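Local coordinates for TetR-family transcriptional regulator (Pectobacterium atrosepticum, PDB 2HYT), which probably binds operator DNA through an N-terminal helix-turn-helix domain and regulates transcription, as other members of the TetR family do, at residues 30-38 with 49-60; 85-93 with 131-142. One frame throughout, in Å; residues are numbered along the deposited sequence. Where two conformers were deposited one is given.

Contact 1 lies in the predicted helix-turn-helix region of the N-terminal DNA-binding domain, whereas contact 2 belongs to the all-helical C-terminal domain that TetR-family regulators generally use for ligand binding and dimerisation. The two are on opposite sides of the chain's centre, with their own centres 38 Å apart and their nearest atoms about 20 Å apart, so they do not touch. What joins them is helix 56-81: its N-terminal end supplies Lys56, Leu59 and Leu60 to contact 1, and Gln76 near its far end packs on Arg92 and Ser131 of contact 2. A 1,2-ethanediol, probably from the crystallisation liquor, sits at contact 2.

Contact 1. Residues 30-38 with 49-60; sequences YADTSMDDL and LYHHFGDKKGLL
Lys56 runs under the ring of Tyr30, and this pair forms one half of the packed side of the contact. With CG anti to the backbone N (chi1 -165°) and the rest of the chain extended, the lysine slides past the tyrosine in the opposite direction. CE lies over one ring face, and Lys56 NZ stands 4.2 Å from the Tyr30 ring centroid, a cation-pi contact. Lys56 NZ donates to Tyr30 O at 2.9 Å, with a weaker bond to Thr33 O. Thr33 N closes the type I turn at 30-33 on Tyr30 O, while Lys56 NZ, arriving from the opposite face of the carbonyl plane, ties that turn to the start of helix 56-81. Leu60 CD2 covers the other face of the Tyr30 ring.

The second packed half is selenomethionine Met35, a knob among Leu49, Tyr50, Lys56 and Leu59. Bends at chi2 and chi3 bring Met35 CE to 3.7 Å from Leu49 CB, and SE lies oblique to the Tyr50 ring in a Met-aromatic contact. Beside it Leu38 CD2 meets Leu59 CD2 tip to tip at 3.8 Å.

The outer side is looser and carries the exposed Asp36 and Tyr50. A water donates to Asp36 OD1; its approach to Tyr50 OH is too short to be taken at face value. A capping box of Ser34 and Asp37 starts helix 35-42, the first helix of the predicted helix-turn-helix.

Behind the contact, Leu38 rests on Val24 of helix 7-28, Phe25 meets Tyr30 edge-to-face, and Leu60 packs against Ile108 and Val116 of helix 103-117.

Contact 2. Residues 85-93 with 131-142; sequences DWEGFRCRC and SMQRLIDNLIRQ. With EDO (1,2-ethanediol), chain B.
Ser131 meets Arg92 where two roughly antiparallel helices of the TetR-type C-terminal helical domain pack side by side; the segment axes come within 10.9 Å at an angle of 153°. Arg92 NH2 donates to Ser131 OG at 2.9 Å, the oxygen tilted from the guanidinium plane, and a water accepting from Arg92 NH1 donates to Ser131 O. The arginine is extended from CG to NE, which carries its guanidinium across to the start of this segment; Ser79 takes a further bond from NH1. Arg92 NE holds O1 of the 1,2-ethanediol at 2.9 Å, nearly straight, with a weak second bond from NH2.

Next, in the conformer described, the chi2 bend of selenomethionine Met132 sets SE at the Phe89 ring edge, 3.7 Å from Phe89 CE1, a Met-aromatic contact; the chi3 bend turns CE toward the diol and near Cys93 SG. One turn on, Leu135 CD2 also lies at the ring edge, 3.8 Å from Phe89 CD1, and the same methyl, Leu135 CD2, is 4.0 Å from Arg92 NH1. Ile136 CD1 approaches obliquely, and Leu139 CD1 reaches Phe89 CB. Phe89 is thus a knob among Met132, Leu135, Ile136 and Leu139, while Cys93 SG lies over one ring face. Ile157 and Leu189, from helices 150-170 and 174-190, also pack on it.

Leu139 CD2 covers Asp85 CB at 3.9 Å, and the apolar row gives way to a polar end. There Gln142 NE2 is shared between Asn138 OD1 and Asp85 OD2, reaching the latter at 2.7 Å and 170°, on the anti side of a carboxylate turned 87° from the amide.

Contact 1. Residues 30-38 with 49-60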
loop_
_atom_site.group_PDB
_atom_site.type_symbol
_atom_site.label_atom_id
_atom_site.label_comp_id
_atom_site.label_asym_id
_atom_site.label_seq_id
_atom_site.Cartn_x
_atom_site.Cartn_y
_atom_site.Cartn_z
ATOM N N TYR A 30 -5.689 -10.857 18.290
ATOM C CA TYR A 30 -4.850 -9.739 18.737
ATOM C C TYR A 30 -5.679 -8.706 19.525
ATOM O O TYR A 30 -5.315 -8.355 20.638
ATOM C CB TYR A 30 -4.170 -9.058 17.554
ATOM C CG TYR A 30 -3.396 -7.817 17.940
ATOM C CD1 TYR A 30 -2.098 -7.912 18.461
ATOM C CD2 TYR A 30 -3.932 -6.551 17.780
ATOM C CE1 TYR A 30 -1.396 -6.786 18.814
ATOM C CE2 TYR A 30 -3.225 -5.423 18.146
ATOM C CZ TYR A 30 -1.940 -5.550 18.645
ATOM O OH TYR A 30 -1.273 -4.398 19.019
ATOM N N ALA A 31 -6.789 -8.213 18.961
ATOM C CA ALA A 31 -7.573 -7.151 19.661
ATOM C C ALA A 31 -8.110 -7.604 21.008
ATOM O O ALA A 31 -8.244 -6.815 21.956
ATOM C CB ALA A 31 -8.712 -6.673 18.786
ATOM N N ASP A 32 -8.404 -8.908 21.066
ATOM C CA ASP A 32 -9.002 -9.550 22.217
ATOM C C ASP A 32 -8.033 -9.771 23.349
ATOM O O ASP A 32 -8.470 -10.058 24.462
ATOM C CB ASP A 32 -9.527 -10.937 21.812
ATOM C CG ASP A 32 -10.453 -10.898 20.624
ATOM O OD1 ASP A 32 -9.948 -10.612 19.486
ATOM O OD2 ASP A 32 -11.656 -11.197 20.840
ATOM N N THR A 33 -6.738 -9.655 23.080
ATOM C CA THR A 33 -5.690 -10.050 24.034
ATOM C C THR A 33 -4.867 -8.877 24.511
ATOM O O THR A 33 -4.113 -8.322 23.753
ATOM C CB THR A 33 -4.787 -11.121 23.447
ATOM O OG1 THR A 33 -5.595 -12.220 22.978
ATOM C CG2 THR A 33 -3.821 -11.613 24.515
ATOM N N SER A 34 -5.038 -8.481 25.760
ATOM C CA SER A 34 -4.232 -7.434 26.330
ATOM C C SER A 34 -2.860 -7.974 26.701
ATOM O O SER A 34 -2.625 -9.186 26.700
ATOM C CB SER A 34 -4.885 -6.892 27.594
ATOM O OG SER A 34 -4.957 -7.855 28.644
HETATM N N MSE A 35 -1.948 -7.074 27.038
HETATM C CA MSE A 35 -0.648 -7.506 27.517
HETATM C C MSE A 35 -0.776 -8.300 28.810
HETATM O O MSE A 35 -0.082 -9.322 29.014
HETATM C CB MSE A 35 0.276 -6.311 27.751
HETATM C CG MSE A 35 0.532 -5.549 26.527
HETATM SE SE MSE A 35 1.899 -6.401 25.431
HETATM C CE MSE A 35 3.487 -5.490 26.021
ATOM N N ASP A 36 -1.651 -7.851 29.705
ATOM C CA ASP A 36 -1.908 -8.618 30.914
ATOM C C ASP A 36 -2.540 -9.978 30.619
ATOM O O ASP A 36 -2.273 -10.955 31.340
ATOM C CB ASP A 36 -2.793 -7.839 31.905
ATOM C CG ASP A 36 -2.074 -6.631 32.530
ATOM O OD1 ASP A 36 -0.857 -6.425 32.332
ATOM O OD2 ASP A 36 -2.767 -5.891 33.263
ATOM N N ASP A 37 -3.417 -10.046 29.603
ATOM C CA ASP A 37 -4.029 -11.330 29.229
ATOM C C ASP A 37 -2.920 -12.300 28.797
ATOM O O ASP A 37 -2.918 -13.483 29.185
ATOM C CB ASP A 37 -5.030 -11.204 28.085
ATOM C CG ASP A 37 -6.320 -10.478 28.466
ATOM O OD1 ASP A 37 -6.716 -10.485 29.659
ATOM O OD2 ASP A 37 -6.940 -9.892 27.543
ATOM N N LEU A 38 -2.000 -11.794 27.986
ATOM C CA LEU A 38 -0.938 -12.642 27.426
ATOM C C LEU A 38 -0.052 -13.116 28.550
ATOM O O LEU A 38 0.317 -14.296 28.616
ATOM C CB LEU A 38 -0.152 -11.838 26.391
ATOM C CG LEU A 38 0.927 -12.529 25.602
ATOM C CD1 LEU A 38 0.598 -13.915 25.174
ATOM C CD2 LEU A 38 1.191 -11.586 24.400
ATOM N N LEU A 49 6.909 -8.643 29.127
ATOM C CA LEU A 49 6.515 -8.142 27.803
ATOM C C LEU A 49 6.747 -6.631 27.681
ATOM O O LEU A 49 7.257 -6.170 26.668
ATOM C CB LEU A 49 5.054 -8.465 27.513
ATOM C CG LEU A 49 4.668 -9.926 27.336
ATOM C CD1 LEU A 49 3.138 -10.059 27.263
ATOM C CD2 LEU A 49 5.339 -10.489 26.123
ATOM N N TYR A 50 6.410 -5.850 28.720
ATOM C CA TYR A 50 6.704 -4.421 28.653
ATOM C C TYR A 50 8.219 -4.155 28.576
ATOM O O TYR A 50 8.693 -3.298 27.815
ATOM C CB TYR A 50 6.127 -3.660 29.817
ATOM C CG TYR A 50 4.616 -3.615 29.819
ATOM C CD1 TYR A 50 3.935 -3.058 28.745
ATOM C CD2 TYR A 50 3.900 -4.091 30.872
ATOM C CE1 TYR A 50 2.565 -2.986 28.727
ATOM C CE2 TYR A 50 2.515 -4.022 30.863
ATOM C CZ TYR A 50 1.871 -3.487 29.786
ATOM O OH TYR A 50 0.499 -3.396 29.785
ATOM N N HIS A 51 8.984 -4.907 29.331
ATOM C CA HIS A 51 10.435 -4.737 29.320
ATOM C C HIS A 51 11.071 -4.979 27.959
ATOM O O HIS A 51 11.915 -4.222 27.487
ATOM C CB HIS A 51 11.014 -5.724 30.312
ATOM C CG HIS A 51 12.488 -5.667 30.433
ATOM N ND1 HIS A 51 13.143 -4.536 30.874
ATOM C CD2 HIS A 51 13.437 -6.622 30.285
ATOM C CE1 HIS A 51 14.444 -4.781 30.928
ATOM N NE2 HIS A 51 14.648 -6.039 30.591
ATOM N N HIS A 52 10.602 -6.030 27.274
ATOM C CA HIS A 52 11.144 -6.320 25.956
ATOM C C HIS A 52 10.577 -5.489 24.792
ATOM O O HIS A 52 11.302 -5.216 23.815
ATOM C CB HIS A 52 11.003 -7.821 25.632
ATOM C CG HIS A 52 11.978 -8.673 26.370
ATOM N ND1 HIS A 52 13.194 -9.053 25.834
ATOM C CD2 HIS A 52 11.935 -9.175 27.616
ATOM C CE1 HIS A 52 13.830 -9.807 26.713
ATOM N NE2 HIS A 52 13.109 -9.859 27.818
ATOM N N PHE A 53 9.276 -5.169 24.822
ATOM C CA PHE A 53 8.603 -4.600 23.668
ATOM C C PHE A 53 8.026 -3.191 23.876
ATOM O O PHE A 53 7.634 -2.556 22.911
ATOM C CB PHE A 53 7.499 -5.563 23.212
ATOM C CG PHE A 53 8.012 -6.949 22.898
ATOM C CD1 PHE A 53 8.725 -7.197 21.750
ATOM C CD2 PHE A 53 7.873 -7.975 23.804
ATOM C CE1 PHE A 53 9.232 -8.455 21.482
ATOM C CE2 PHE A 53 8.341 -9.244 23.514
ATOM C CZ PHE A 53 9.067 -9.469 22.382
ATOM N N GLY A 54 7.953 -2.721 25.116
ATOM C CA GLY A 54 7.510 -1.353 25.396
ATOM C C GLY A 54 6.007 -1.252 25.554
ATOM O O GLY A 54 5.485 -0.839 26.587
ATOM N N ASP A 55 5.317 -1.619 24.474
ATOM C CA ASP A 55 3.836 -1.609 24.422
ATOM C C ASP A 55 3.326 -2.663 23.488
ATOM O O ASP A 55 4.096 -3.325 22.809
ATOM C CB ASP A 55 3.296 -0.201 24.050
ATOM C CG ASP A 55 3.783 0.328 22.706
ATOM O OD1 ASP A 55 4.477 -0.359 21.922
ATOM O OD2 ASP A 55 3.420 1.512 22.397
ATOM N N LYS A 56 2.001 -2.801 23.430
ATOM C CA LYS A 56 1.381 -3.805 22.565
ATOM C C LYS A 56 1.703 -3.573 21.109
ATOM O O LYS A 56 1.992 -4.506 20.390
ATOM C CB LYS A 56 -0.149 -3.840 22.804
ATOM C CG LYS A 56 -0.841 -5.073 22.249
ATOM C CD LYS A 56 -2.331 -4.968 22.495
ATOM C CE LYS A 56 -3.023 -6.209 22.014
ATOM N NZ LYS A 56 -4.468 -5.999 22.087
ATOM N N LYS A 57 1.683 -2.329 20.659
ATOM C CA LYS A 57 2.014 -2.043 19.279
ATOM C C LYS A 57 3.439 -2.470 18.933
ATOM O O LYS A 57 3.730 -2.957 17.855
ATOM C CB LYS A 57 1.836 -0.550 18.998
ATOM C CG LYS A 57 0.400 -0.109 19.051
ATOM C CD LYS A 57 0.344 1.392 18.653
ATOM C CE LYS A 57 -1.052 2.016 18.817
ATOM N NZ LYS A 57 -1.024 3.460 18.362
ATOM N N GLY A 58 4.339 -2.263 19.884
ATOM C CA GLY A 58 5.727 -2.677 19.716
ATOM C C GLY A 58 5.865 -4.206 19.548
ATOM O O GLY A 58 6.636 -4.733 18.762
ATOM N N LEU A 59 5.099 -4.926 20.367
ATOM C CA LEU A 59 5.022 -6.378 20.276
ATOM C C LEU A 59 4.488 -6.783 18.903
ATOM O O LEU A 59 5.073 -7.645 18.212
ATOM C CB LEU A 59 4.164 -6.922 21.397
ATOM C CG LEU A 59 3.964 -8.443 21.395
ATOM C CD1 LEU A 59 5.274 -9.254 21.266
ATOM C CD2 LEU A 59 3.128 -8.841 22.688
ATOM N N LEU A 60 3.379 -6.161 18.507
ATOM C CA LEU A 60 2.804 -6.450 17.197
ATOM C C LEU A 60 3.846 -6.225 16.083
ATOM O O LEU A 60 3.999 -7.063 15.181
ATOM C CB LEU A 60 1.565 -5.617 16.908
ATOM C CG LEU A 60 0.880 -5.902 15.564
ATOM C CD1 LEU A 60 0.388 -7.350 15.426
ATOM C CD2 LEU A 60 -0.249 -4.867 15.320
HETATM O O HOH W 1 -0.843 -3.683 31.809
#

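Contact 2. Residues 85-93 with 131-142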
loop_
_atom_site.group_PDB
_atom_site.type_symbol
_atom_site.label_atom_id
_atom_site.label_comp_id
_atom_site.label_asym_id
_atom_site.label_seq_id
_atom_site.Cartn_x
_atom_site.Cartn_y
_atom_site.Cartn_z
ATOM N N ASP A 85 11.227 -20.748 -15.102
ATOM C CA ASP A 85 11.324 -19.558 -14.280
ATOM C C ASP A 85 10.099 -18.641 -14.397
ATOM O O ASP A 85 9.711 -17.993 -13.406
ATOM C CB ASP A 85 12.617 -18.833 -14.535
ATOM C CG ASP A 85 13.843 -19.705 -14.166
ATOM O OD1 ASP A 85 13.707 -20.559 -13.261
ATOM O OD2 ASP A 85 14.881 -19.575 -14.813
ATOM N N TRP A 86 9.489 -18.608 -15.572
ATOM C CA TRP A 86 8.248 -17.827 -15.709
ATOM C C TRP A 86 7.143 -18.429 -14.846
ATOM O O TRP A 86 6.440 -17.705 -14.114
ATOM C CB TRP A 86 7.780 -17.762 -17.154
ATOM C CG TRP A 86 6.481 -17.049 -17.295
ATOM C CD1 TRP A 86 5.304 -17.592 -17.722
ATOM C CD2 TRP A 86 6.201 -15.667 -17.000
ATOM N NE1 TRP A 86 4.312 -16.641 -17.705
ATOM C CE2 TRP A 86 4.833 -15.452 -17.274
ATOM C CE3 TRP A 86 6.962 -14.601 -16.563
ATOM C CZ2 TRP A 86 4.215 -14.197 -17.099
ATOM C CZ3 TRP A 86 6.352 -13.369 -16.383
ATOM C CH2 TRP A 86 4.995 -13.175 -16.686
ATOM N N GLU A 87 7.000 -19.747 -14.881
ATOM C CA GLU A 87 5.968 -20.404 -14.069
ATOM C C GLU A 87 6.289 -20.256 -12.586
ATOM O O GLU A 87 5.394 -20.104 -11.773
ATOM C CB GLU A 87 5.807 -21.873 -14.466
ATOM C CG GLU A 87 5.352 -22.076 -15.903
ATOM C CD GLU A 87 3.976 -21.500 -16.197
ATOM O OE1 GLU A 87 3.129 -21.451 -15.286
ATOM O OE2 GLU A 87 3.748 -21.105 -17.350
ATOM N N GLY A 88 7.573 -20.249 -12.235
ATOM C CA GLY A 88 7.958 -20.026 -10.865
ATOM C C GLY A 88 7.570 -18.620 -10.386
ATOM O O GLY A 88 7.185 -18.403 -9.227
ATOM N N PHE A 89 7.701 -17.646 -11.273
ATOM C CA PHE A 89 7.315 -16.264 -10.963
ATOM C C PHE A 89 5.800 -16.169 -10.787
ATOM O O PHE A 89 5.339 -15.565 -9.820
ATOM C CB PHE A 89 7.818 -15.338 -12.093
ATOM C CG PHE A 89 7.111 -14.015 -12.151
ATOM C CD1 PHE A 89 7.444 -13.025 -11.297
ATOM C CD2 PHE A 89 6.124 -13.772 -13.097
ATOM C CE1 PHE A 89 6.810 -11.786 -11.363
ATOM C CE2 PHE A 89 5.500 -12.552 -13.175
ATOM C CZ PHE A 89 5.843 -11.544 -12.285
ATOM N N ARG A 90 5.032 -16.776 -11.689
ATOM C CA ARG A 90 3.542 -16.808 -11.547
ATOM C C ARG A 90 3.178 -17.484 -10.242
ATOM O O ARG A 90 2.298 -17.019 -9.523
ATOM C CB ARG A 90 2.883 -17.551 -12.705
ATOM C CG ARG A 90 2.973 -16.785 -14.032
ATOM C CD ARG A 90 2.323 -17.563 -15.205
ATOM N NE ARG A 90 1.010 -18.091 -14.883
ATOM C CZ ARG A 90 0.442 -19.154 -15.440
ATOM N NH1 ARG A 90 1.055 -19.835 -16.399
ATOM N NH2 ARG A 90 -0.761 -19.540 -15.029
ATOM N N CYS A 91 3.829 -18.601 -9.947
ATOM C CA CYS A 91 3.527 -19.352 -8.739
ATOM C C CYS A 91 3.829 -18.553 -7.478
ATOM O O CYS A 91 3.062 -18.598 -6.545
ATOM C CB CYS A 91 4.317 -20.643 -8.737
ATOM S SG CYS A 91 3.914 -21.702 -7.393
ATOM N N ARG A 92 4.942 -17.823 -7.489
ATOM C CA ARG A 92 5.328 -16.978 -6.369
ATOM C C ARG A 92 4.295 -15.850 -6.159
ATOM O O ARG A 92 3.852 -15.568 -5.015
ATOM C CB ARG A 92 6.689 -16.388 -6.628
ATOM C CG ARG A 92 7.154 -15.436 -5.588
ATOM C CD ARG A 92 8.617 -15.154 -5.755
ATOM N NE ARG A 92 8.988 -13.905 -5.102
ATOM C CZ ARG A 92 10.236 -13.504 -4.934
ATOM N NH1 ARG A 92 11.255 -14.249 -5.336
ATOM N NH2 ARG A 92 10.449 -12.330 -4.333
ATOM N N CYS A 93 3.923 -15.201 -7.258
ATOM C CA CYS A 93 2.909 -14.157 -7.178
ATOM C C CYS A 93 1.566 -14.703 -6.658
ATOM O O CYS A 93 0.941 -14.095 -5.754
ATOM C CB CYS A 93 2.718 -13.441 -8.510
ATOM S SG CYS A 93 4.130 -12.483 -9.081
ATOM N N SER A 131 13.632 -7.919 -3.428
ATOM C CA SER A 131 13.562 -9.359 -3.684
ATOM C C SER A 131 12.903 -9.609 -5.030
ATOM O O SER A 131 13.413 -10.354 -5.862
ATOM C CB SER A 131 12.800 -10.069 -2.596
ATOM O OG SER A 131 12.752 -11.461 -2.844
HETATM N N MSE A 132 11.760 -8.995 -5.275
HETATM C CA MSE A 132 11.100 -9.168 -6.565
HETATM C C MSE A 132 11.953 -8.621 -7.710
HETATM O O MSE A 132 11.973 -9.184 -8.806
HETATM C CB MSE A 132 9.720 -8.506 -6.539
HETATM C CG MSE A 132 9.015 -8.534 -7.855
HETATM SE SE MSE A 132 8.640 -10.336 -8.433
HETATM C CE MSE A 132 7.322 -10.969 -7.088
ATOM N N GLN A 133 12.665 -7.524 -7.464
ATOM C CA GLN A 133 13.573 -6.935 -8.459
ATOM C C GLN A 133 14.612 -7.959 -8.940
ATOM O O GLN A 133 14.887 -8.042 -10.139
ATOM C CB GLN A 133 14.288 -5.711 -7.870
ATOM C CG GLN A 133 15.243 -5.053 -8.823
ATOM C CD GLN A 133 15.940 -3.896 -8.164
ATOM O OE1 GLN A 133 15.491 -3.415 -7.109
ATOM N NE2 GLN A 133 17.026 -3.443 -8.767
ATOM N N ARG A 134 15.199 -8.726 -8.017
ATOM C CA ARG A 134 16.206 -9.753 -8.376
ATOM C C ARG A 134 15.602 -10.735 -9.371
ATOM O O ARG A 134 16.210 -11.094 -10.401
ATOM C CB ARG A 134 16.676 -10.541 -7.155
ATOM C CG ARG A 134 17.624 -9.795 -6.236
ATOM C CD ARG A 134 18.143 -10.712 -5.129
ATOM N NE ARG A 134 17.172 -10.865 -4.045
ATOM C CZ ARG A 134 17.020 -11.953 -3.289
ATOM N NH1 ARG A 134 17.764 -13.039 -3.470
ATOM N NH2 ARG A 134 16.110 -11.956 -2.333
ATOM N N LEU A 135 14.386 -11.164 -9.076
ATOM C CA LEU A 135 13.700 -12.096 -9.963
ATOM C C LEU A 135 13.378 -11.479 -11.359
ATOM O O LEU A 135 13.587 -12.078 -12.394
ATOM C CB LEU A 135 12.449 -12.621 -9.257
ATOM C CG LEU A 135 11.595 -13.607 -10.061
ATOM C CD1 LEU A 135 12.397 -14.813 -10.526
ATOM C CD2 LEU A 135 10.383 -14.062 -9.193
ATOM N N ILE A 136 12.777 -10.288 -11.370
ATOM C CA ILE A 136 12.495 -9.585 -12.618
ATOM C C ILE A 136 13.742 -9.365 -13.461
ATOM O O ILE A 136 13.702 -9.576 -14.658
ATOM C CB ILE A 136 11.745 -8.262 -12.328
ATOM C CG1 ILE A 136 10.393 -8.599 -11.752
ATOM C CG2 ILE A 136 11.645 -7.414 -13.576
ATOM C CD1 ILE A 136 9.464 -9.305 -12.747
ATOM N N ASP A 137 14.824 -8.915 -12.846
ATOM C CA ASP A 137 16.118 -8.694 -13.520
ATOM C C ASP A 137 16.538 -9.978 -14.237
ATOM O O ASP A 137 16.894 -9.975 -15.417
ATOM C CB ASP A 137 17.147 -8.277 -12.465
ATOM C CG ASP A 137 18.484 -7.905 -13.046
ATOM O OD1 ASP A 137 19.178 -8.822 -13.526
ATOM O OD2 ASP A 137 18.873 -6.708 -12.953
ATOM N N ASN A 138 16.480 -11.086 -13.495
ATOM C CA ASN A 138 16.777 -12.395 -14.061
ATOM C C ASN A 138 15.916 -12.712 -15.286
ATOM O O ASN A 138 16.458 -13.123 -16.334
ATOM C CB ASN A 138 16.683 -13.472 -12.988
ATOM C CG ASN A 138 16.833 -14.873 -13.525
ATOM O OD1 ASN A 138 15.915 -15.414 -14.107
ATOM N ND2 ASN A 138 18.019 -15.435 -13.396
ATOM N N LEU A 139 14.603 -12.541 -15.182
ATOM C CA LEU A 139 13.687 -12.857 -16.276
ATOM C C LEU A 139 13.867 -11.947 -17.475
ATOM O O LEU A 139 13.690 -12.367 -18.624
ATOM C CB LEU A 139 12.239 -12.756 -15.784
ATOM C CG LEU A 139 11.825 -13.834 -14.765
ATOM C CD1 LEU A 139 10.513 -13.457 -14.056
ATOM C CD2 LEU A 139 11.674 -15.211 -15.458
ATOM N N ILE A 140 14.221 -10.686 -17.212
ATOM C CA ILE A 140 14.553 -9.787 -18.331
ATOM C C ILE A 140 15.847 -10.231 -19.029
ATOM O O ILE A 140 15.922 -10.314 -20.267
ATOM C CB ILE A 140 14.613 -8.318 -17.879
ATOM C CG1 ILE A 140 13.215 -7.842 -17.531
ATOM C CG2 ILE A 140 15.196 -7.465 -19.056
ATOM C CD1 ILE A 140 13.182 -6.547 -16.675
ATOM N N ARG A 141 16.868 -10.559 -18.240
ATOM C CA ARG A 141 18.113 -11.047 -18.801
ATOM C C ARG A 141 17.908 -12.321 -19.635
ATOM O O ARG A 141 18.523 -12.458 -20.683
ATOM C CB ARG A 141 19.124 -11.307 -17.679
ATOM C CG ARG A 141 19.722 -10.044 -17.073
ATOM C CD ARG A 141 20.673 -10.403 -15.995
ATOM N NE ARG A 141 21.222 -9.218 -15.350
ATOM C CZ ARG A 141 22.393 -8.686 -15.650
ATOM N NH1 ARG A 141 23.144 -9.212 -16.599
ATOM N NH2 ARG A 141 22.804 -7.607 -15.012
ATOM N N GLN A 142 17.033 -13.214 -19.192
ATOM C CA GLN A 142 16.696 -14.440 -19.919
ATOM C C GLN A 142 15.917 -14.210 -21.218
ATOM O O GLN A 142 15.802 -15.147 -22.063
ATOM C CB GLN A 142 15.871 -15.371 -19.027
ATOM C CG GLN A 142 16.584 -16.008 -17.880
ATOM C CD GLN A 142 15.879 -17.236 -17.347
ATOM O OE1 GLN A 142 15.569 -18.166 -18.122
ATOM N NE2 GLN A 142 15.700 -17.307 -16.027
HETATM C C1 EDO B . 5.788 -11.710 -3.865
HETATM O O1 EDO B . 7.162 -12.144 -3.767
HETATM C C2 EDO B . 5.699 -10.291 -3.294
HETATM O O2 EDO B . 6.350 -9.332 -4.173
HETATM O O HOH W 2 13.996 -12.975 -5.505
#